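Uncharacterized protein (Bordetella bronchiseptica RB50, PDB 3BE3) is of unknown function but belongs to the DUF1653 family of small, SH3-like beta domains and binds a sulfate ion in the crystal. Local coordinates at residues B[14-19]-B[69-74]; B[33-38]-B[53-58]. All blocks are in the same frame, centred on the assembly; numbering follows the deposited sequence.

Overall arrangement
From the N terminus the chain enters strand 11-15, turns through residues 15-18 and runs back along strand 20-29. Strand 35-41 follows, and strand 50-54 returns antiparallel to it, leading straight into the short helix 55-58; here contact 2 closes a hairpin. Strands 61-64 and 67-76 come next, and contact 1 brings strand 67-76 back beside strand 11-15, so that contact 2 is nested inside the larger loop. Their centres are about 16 Å apart, on opposite sides of the chain's centre, yet they meet where the ring of Phe72 stacks on Trp58 and around one sulfate held by both.

Contact 1: residues B[14-19]-B[69-74]; sequences RHYKGD and QPRFAY. With SO4 (sulfate ion), chain D.
His15 and Phe72 meet in an antiparallel strand pairing that joins the end of strand 11-15 to strand 67-76, and the side chains beyond it gather round a sulfate ion. The domain is a small, strongly bent antiparallel sheet, consistent with the SH3-like clan of its family. Arg14 and Ala73 form a hydrogen-bonded pair, Arg14 N to Ala73 O at 2.8 Å and Ala73 N to Arg14 O at 2.9 Å, whereas His15 and Phe72 are a non-hydrogen-bonded pair on the other face. Beyond them Tyr16 N still reaches Arg71 O (2.9 Å), just as segment 14-19 leaves the strand in a type I turn from His15 to Gly18.

The imidazole stands edge-to-face against Phe72, with His15 CD2 over the phenyl face and 3.5 Å from Phe72 CZ. A phenylalanine suits this buried place because its flat, apolar ring offers a face to the imidazole edge. With CG anti to the backbone N (chi1 178°), the His15 ring is carried out between Phe72 and the ion, and its rotation about CB-CG (chi2 -102°) turns CD2 to the phenyl and NE2 to the sulfate. Tyr16 lays CD2 over a face of the imidazole, and its long phenol carries the hydroxyl to the same anion.

Arg71 is an apt third donor: a salt bridge from NH2 to Glu60 and a bond from NE to Ile57 O steady its guanidinium, so that NH1 faces the sulfate. The ion, probably from the crystallisation liquor, is consistent with a site suited to anions. His15 NE2 donates to sulfate O1 at 2.9 Å, nearly straight at 176°; Arg71 NH1 reaches that same O1 at 3.0 Å, and Tyr16 OH donates to O2 at 2.8 Å.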
# COMPACT_ATOMS: atom_id res chain seq x y z
N ARG B 14 11.21 -13.45 -1.72
CA ARG B 14 12.42 -13.28 -2.51
C ARG B 14 11.94 -13.14 -3.96
O ARG B 14 11.32 -14.05 -4.50
CB ARG B 14 13.34 -14.50 -2.40
CG ARG B 14 14.64 -14.36 -3.20
CD ARG B 14 15.44 -15.66 -3.19
NE ARG B 14 14.70 -16.75 -3.81
CZ ARG B 14 14.44 -17.91 -3.22
NH1 ARG B 14 14.84 -18.14 -1.98
NH2 ARG B 14 13.76 -18.85 -3.86
N HIS B 15 12.20 -11.97 -4.55
CA HIS B 15 11.83 -11.68 -5.94
C HIS B 15 12.74 -12.57 -6.79
O HIS B 15 13.86 -12.88 -6.38
CB HIS B 15 12.05 -10.19 -6.22
CG HIS B 15 11.75 -9.77 -7.63
ND1 HIS B 15 12.73 -9.56 -8.57
CD2 HIS B 15 10.57 -9.53 -8.26
CE1 HIS B 15 12.18 -9.20 -9.71
NE2 HIS B 15 10.87 -9.18 -9.55
N TYR B 16 12.28 -13.00 -7.96
CA TYR B 16 13.09 -13.90 -8.79
C TYR B 16 14.47 -13.37 -9.18
O TYR B 16 15.33 -14.14 -9.62
CB TYR B 16 12.30 -14.32 -10.05
CG TYR B 16 12.15 -13.27 -11.12
CD1 TYR B 16 13.10 -13.14 -12.13
CD2 TYR B 16 11.04 -12.44 -11.16
CE1 TYR B 16 12.94 -12.20 -13.16
CE2 TYR B 16 10.87 -11.50 -12.19
CZ TYR B 16 11.82 -11.38 -13.19
OH TYR B 16 11.64 -10.49 -14.22
N LYS B 17 14.69 -12.06 -9.04
CA LYS B 17 15.99 -11.50 -9.38
C LYS B 17 16.98 -11.49 -8.22
O LYS B 17 18.10 -11.01 -8.37
CB LYS B 17 15.84 -10.08 -9.95
CG LYS B 17 15.44 -10.07 -11.42
CD LYS B 17 15.56 -8.67 -12.04
CE LYS B 17 17.02 -8.28 -12.34
NZ LYS B 17 17.86 -8.08 -11.12
N GLY B 18 16.57 -12.03 -7.07
CA GLY B 18 17.48 -12.10 -5.94
C GLY B 18 17.22 -11.25 -4.70
O GLY B 18 17.62 -11.64 -3.60
N ASP B 19 16.58 -10.10 -4.86
CA ASP B 19 16.32 -9.23 -3.71
C ASP B 19 15.11 -9.65 -2.89
O ASP B 19 14.18 -10.28 -3.40
CB ASP B 19 16.14 -7.77 -4.16
CG ASP B 19 17.41 -7.19 -4.76
OD1 ASP B 19 18.50 -7.35 -4.15
OD2 ASP B 19 17.33 -6.55 -5.83
N GLN B 69 9.40 -20.15 -12.48
CA GLN B 69 9.54 -19.87 -11.05
C GLN B 69 8.64 -18.71 -10.62
O GLN B 69 8.26 -17.87 -11.44
CB GLN B 69 11.00 -19.56 -10.70
CG GLN B 69 11.57 -18.31 -11.33
CD GLN B 69 13.00 -18.04 -10.88
OE1 GLN B 69 13.28 -18.02 -9.68
NE2 GLN B 69 13.89 -17.83 -11.84
N PRO B 70 8.27 -18.65 -9.34
CA PRO B 70 7.41 -17.55 -8.87
C PRO B 70 8.07 -16.20 -9.07
O PRO B 70 9.29 -16.09 -8.95
CB PRO B 70 7.22 -17.86 -7.39
CG PRO B 70 7.43 -19.34 -7.29
CD PRO B 70 8.59 -19.56 -8.23
N ARG B 71 7.28 -15.18 -9.38
CA ARG B 71 7.83 -13.84 -9.53
C ARG B 71 8.34 -13.46 -8.14
O ARG B 71 9.41 -12.89 -7.99
CB ARG B 71 6.75 -12.85 -9.98
CG ARG B 71 7.29 -11.44 -10.25
CD ARG B 71 6.18 -10.43 -10.52
NE ARG B 71 5.42 -10.70 -11.74
CZ ARG B 71 5.90 -10.58 -12.98
NH1 ARG B 71 7.16 -10.20 -13.18
NH2 ARG B 71 5.12 -10.83 -14.02
N PHE B 72 7.54 -13.81 -7.13
CA PHE B 72 7.86 -13.56 -5.72
C PHE B 72 7.69 -14.85 -4.92
O PHE B 72 6.58 -15.39 -4.86
CB PHE B 72 6.94 -12.49 -5.13
CG PHE B 72 7.24 -11.08 -5.61
CD1 PHE B 72 6.59 -10.54 -6.71
CD2 PHE B 72 8.17 -10.29 -4.93
CE1 PHE B 72 6.86 -9.24 -7.14
CE2 PHE B 72 8.43 -8.99 -5.34
CZ PHE B 72 7.78 -8.46 -6.45
N ALA B 73 8.76 -15.36 -4.32
CA ALA B 73 8.71 -16.60 -3.53
C ALA B 73 8.71 -16.35 -2.03
O ALA B 73 9.64 -15.77 -1.48
CB ALA B 73 9.89 -17.50 -3.89
N TYR B 74 7.65 -16.81 -1.35
CA TYR B 74 7.51 -16.64 0.10
C TYR B 74 8.57 -17.46 0.84
O TYR B 74 8.76 -18.64 0.56
CB TYR B 74 6.11 -17.11 0.54
CG TYR B 74 5.82 -17.00 2.03
CD1 TYR B 74 5.64 -15.77 2.64
CD2 TYR B 74 5.70 -18.14 2.82
CE1 TYR B 74 5.36 -15.68 4.01
CE2 TYR B 74 5.43 -18.06 4.19
CZ TYR B 74 5.26 -16.82 4.79
OH TYR B 74 4.99 -16.74 6.14
S SO4 D . 9.62 -7.68 -12.61
O1 SO4 D . 8.95 -8.40 -11.51
O2 SO4 D . 9.62 -8.54 -13.81
O3 SO4 D . 8.88 -6.44 -12.91
O4 SO4 D . 11.00 -7.36 -12.22

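Contact 2: residues B[33-38]-B[53-58]; sequences DEVVVV and RLLRIW. With SO4 (sulfate ion), chain D.
Val37 meets Trp58 at about a right angle: its CG1 methyl sits over the six-membered ring of the indole, 3.7 Å from the centroid and only 10° off the ring normal, a true CH-pi contact. The other methyl of Val37, CG2, lies beside the backbone N and opposite the carbonyl carbon, where it meets Leu55 CD1, these two side chains also crossing at about a right angle. Val35 and Leu55, by contrast, lie side by side and point the same way. Branched valines suit the extended strand, and the buried indole offers Val37 a broad face; Tyr39 and Tyr13 pair edge-to-face with Trp58 as well.

The backbone beneath is a beta hairpin whose second strand, 50-54, passes directly into helix 55-58. Val37 N donates to Arg53 O (2.7 Å) and Arg53 N returns a bond to Val37 O. Two residues back along the strand, Val35 O accepts from Leu55 N at 3.0 Å, almost straight at 174°, occupying an amide of the helix's first turn; a water also bonds to this oxygen. Leu54 is the N-cap residue, its own N bonded to Glu31 of the second subunit.

At the solvent-facing margin Arg56 approaches Glu34 end-on, NH1 (2.8 Å) and NH2 both gripping the single oxygen OE2. The carboxylate and guanidinium planes are turned 64° apart: NH2 comes on the syn side of OE2, NH1 from above the carboxylate plane. Leu54 CD1 lies over the rim of one face of the Arg56 guanidinium. On another side Arg53, extended from CG to NE, reaches the sulfate with the edge of its guanidinium, NH2 donating to sulfate O3 (2.9 Å) and NH1 to O1 (3.0 Å).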
# COMPACT_ATOMS: atom_id res chain seq x y z
N ASP B 33 -10.22 0.04 -7.48
CA ASP B 33 -10.80 -1.07 -6.74
C ASP B 33 -10.07 -2.37 -7.03
O ASP B 33 -10.63 -3.46 -6.89
CB ASP B 33 -12.30 -1.22 -7.05
CG ASP B 33 -13.12 -0.07 -6.50
OD1 ASP B 33 -13.08 1.04 -7.09
OD2 ASP B 33 -13.79 -0.26 -5.46
N GLU B 34 -8.82 -2.26 -7.45
CA GLU B 34 -8.04 -3.46 -7.73
C GLU B 34 -7.32 -3.86 -6.45
O GLU B 34 -7.04 -3.03 -5.58
CB GLU B 34 -7.05 -3.22 -8.88
CG GLU B 34 -7.75 -3.06 -10.24
CD GLU B 34 -6.90 -3.54 -11.41
OE1 GLU B 34 -5.81 -2.98 -11.63
OE2 GLU B 34 -7.33 -4.48 -12.12
N VAL B 35 -7.06 -5.15 -6.33
CA VAL B 35 -6.39 -5.73 -5.17
C VAL B 35 -4.88 -5.67 -5.38
O VAL B 35 -4.37 -6.17 -6.39
CB VAL B 35 -6.87 -7.18 -5.00
CG1 VAL B 35 -6.12 -7.85 -3.87
CG2 VAL B 35 -8.36 -7.19 -4.67
N VAL B 36 -4.17 -5.04 -4.45
CA VAL B 36 -2.71 -4.89 -4.58
C VAL B 36 -1.93 -5.38 -3.36
O VAL B 36 -2.47 -5.46 -2.25
CB VAL B 36 -2.34 -3.41 -4.82
CG1 VAL B 36 -3.06 -2.86 -6.04
CG2 VAL B 36 -2.70 -2.58 -3.58
N VAL B 37 -0.65 -5.68 -3.56
CA VAL B 37 0.22 -6.10 -2.46
C VAL B 37 1.02 -4.87 -2.04
O VAL B 37 1.55 -4.14 -2.89
CB VAL B 37 1.24 -7.21 -2.90
CG1 VAL B 37 2.22 -7.53 -1.77
CG2 VAL B 37 0.49 -8.47 -3.33
N VAL B 38 1.08 -4.62 -0.74
CA VAL B 38 1.83 -3.50 -0.17
C VAL B 38 3.11 -4.12 0.36
O VAL B 38 3.06 -5.02 1.20
CB VAL B 38 1.06 -2.84 1.00
CG1 VAL B 38 1.91 -1.72 1.63
CG2 VAL B 38 -0.26 -2.27 0.49
N ARG B 53 1.78 -3.41 -5.81
CA ARG B 53 1.71 -4.14 -7.08
C ARG B 53 0.49 -5.04 -7.09
O ARG B 53 0.18 -5.68 -6.08
CB ARG B 53 2.98 -4.97 -7.27
CG ARG B 53 3.13 -5.52 -8.68
CD ARG B 53 4.56 -5.99 -8.93
NE ARG B 53 4.79 -6.27 -10.34
CZ ARG B 53 5.98 -6.56 -10.86
NH1 ARG B 53 7.04 -6.63 -10.07
NH2 ARG B 53 6.10 -6.79 -12.16
N LEU B 54 -0.19 -5.09 -8.23
CA LEU B 54 -1.38 -5.93 -8.36
C LEU B 54 -1.09 -7.35 -7.88
O LEU B 54 -0.06 -7.93 -8.19
CB LEU B 54 -1.85 -5.96 -9.82
CG LEU B 54 -2.33 -4.63 -10.41
CD1 LEU B 54 -2.50 -4.75 -11.92
CD2 LEU B 54 -3.64 -4.22 -9.74
N LEU B 55 -2.02 -7.90 -7.10
CA LEU B 55 -1.86 -9.24 -6.58
C LEU B 55 -1.71 -10.27 -7.70
O LEU B 55 -0.87 -11.18 -7.63
CB LEU B 55 -3.07 -9.60 -5.70
CG LEU B 55 -3.12 -11.01 -5.11
CD1 LEU B 55 -1.98 -11.20 -4.14
CD2 LEU B 55 -4.42 -11.20 -4.39
N ARG B 56 -2.52 -10.13 -8.75
CA ARG B 56 -2.46 -11.08 -9.85
C ARG B 56 -1.14 -11.04 -10.62
O ARG B 56 -0.74 -12.04 -11.21
CB ARG B 56 -3.66 -10.88 -10.79
CG ARG B 56 -3.75 -9.53 -11.45
CD ARG B 56 -4.96 -9.50 -12.38
NE ARG B 56 -4.97 -8.33 -13.25
CZ ARG B 56 -5.53 -7.16 -12.95
NH1 ARG B 56 -6.15 -6.99 -11.78
NH2 ARG B 56 -5.46 -6.16 -13.82
N ILE B 57 -0.46 -9.89 -10.61
CA ILE B 57 0.83 -9.80 -11.29
C ILE B 57 1.90 -10.37 -10.35
O ILE B 57 2.80 -11.10 -10.78
CB ILE B 57 1.20 -8.33 -11.63
CG1 ILE B 57 0.14 -7.72 -12.56
CG2 ILE B 57 2.57 -8.29 -12.28
CD1 ILE B 57 -0.04 -8.45 -13.88
N TRP B 58 1.78 -10.04 -9.07
CA TRP B 58 2.70 -10.53 -8.03
C TRP B 58 2.72 -12.05 -8.05
O TRP B 58 3.77 -12.67 -7.91
CB TRP B 58 2.24 -10.02 -6.65
CG TRP B 58 3.01 -10.53 -5.43
CD1 TRP B 58 2.89 -11.75 -4.85
CD2 TRP B 58 3.95 -9.79 -4.62
NE1 TRP B 58 3.68 -11.82 -3.72
CE2 TRP B 58 4.33 -10.63 -3.56
CE3 TRP B 58 4.47 -8.50 -4.68
CZ2 TRP B 58 5.25 -10.22 -2.58
CZ3 TRP B 58 5.38 -8.10 -3.70
CH2 TRP B 58 5.74 -8.95 -2.67
S SO4 D . 9.62 -7.68 -12.61
O1 SO4 D . 8.95 -8.40 -11.51
O2 SO4 D . 9.62 -8.54 -13.81
O3 SO4 D . 8.88 -6.44 -12.91
O4 SO4 D . 11.00 -7.36 -12.22
O HOH W 1 -5.01 -8.03 -8.47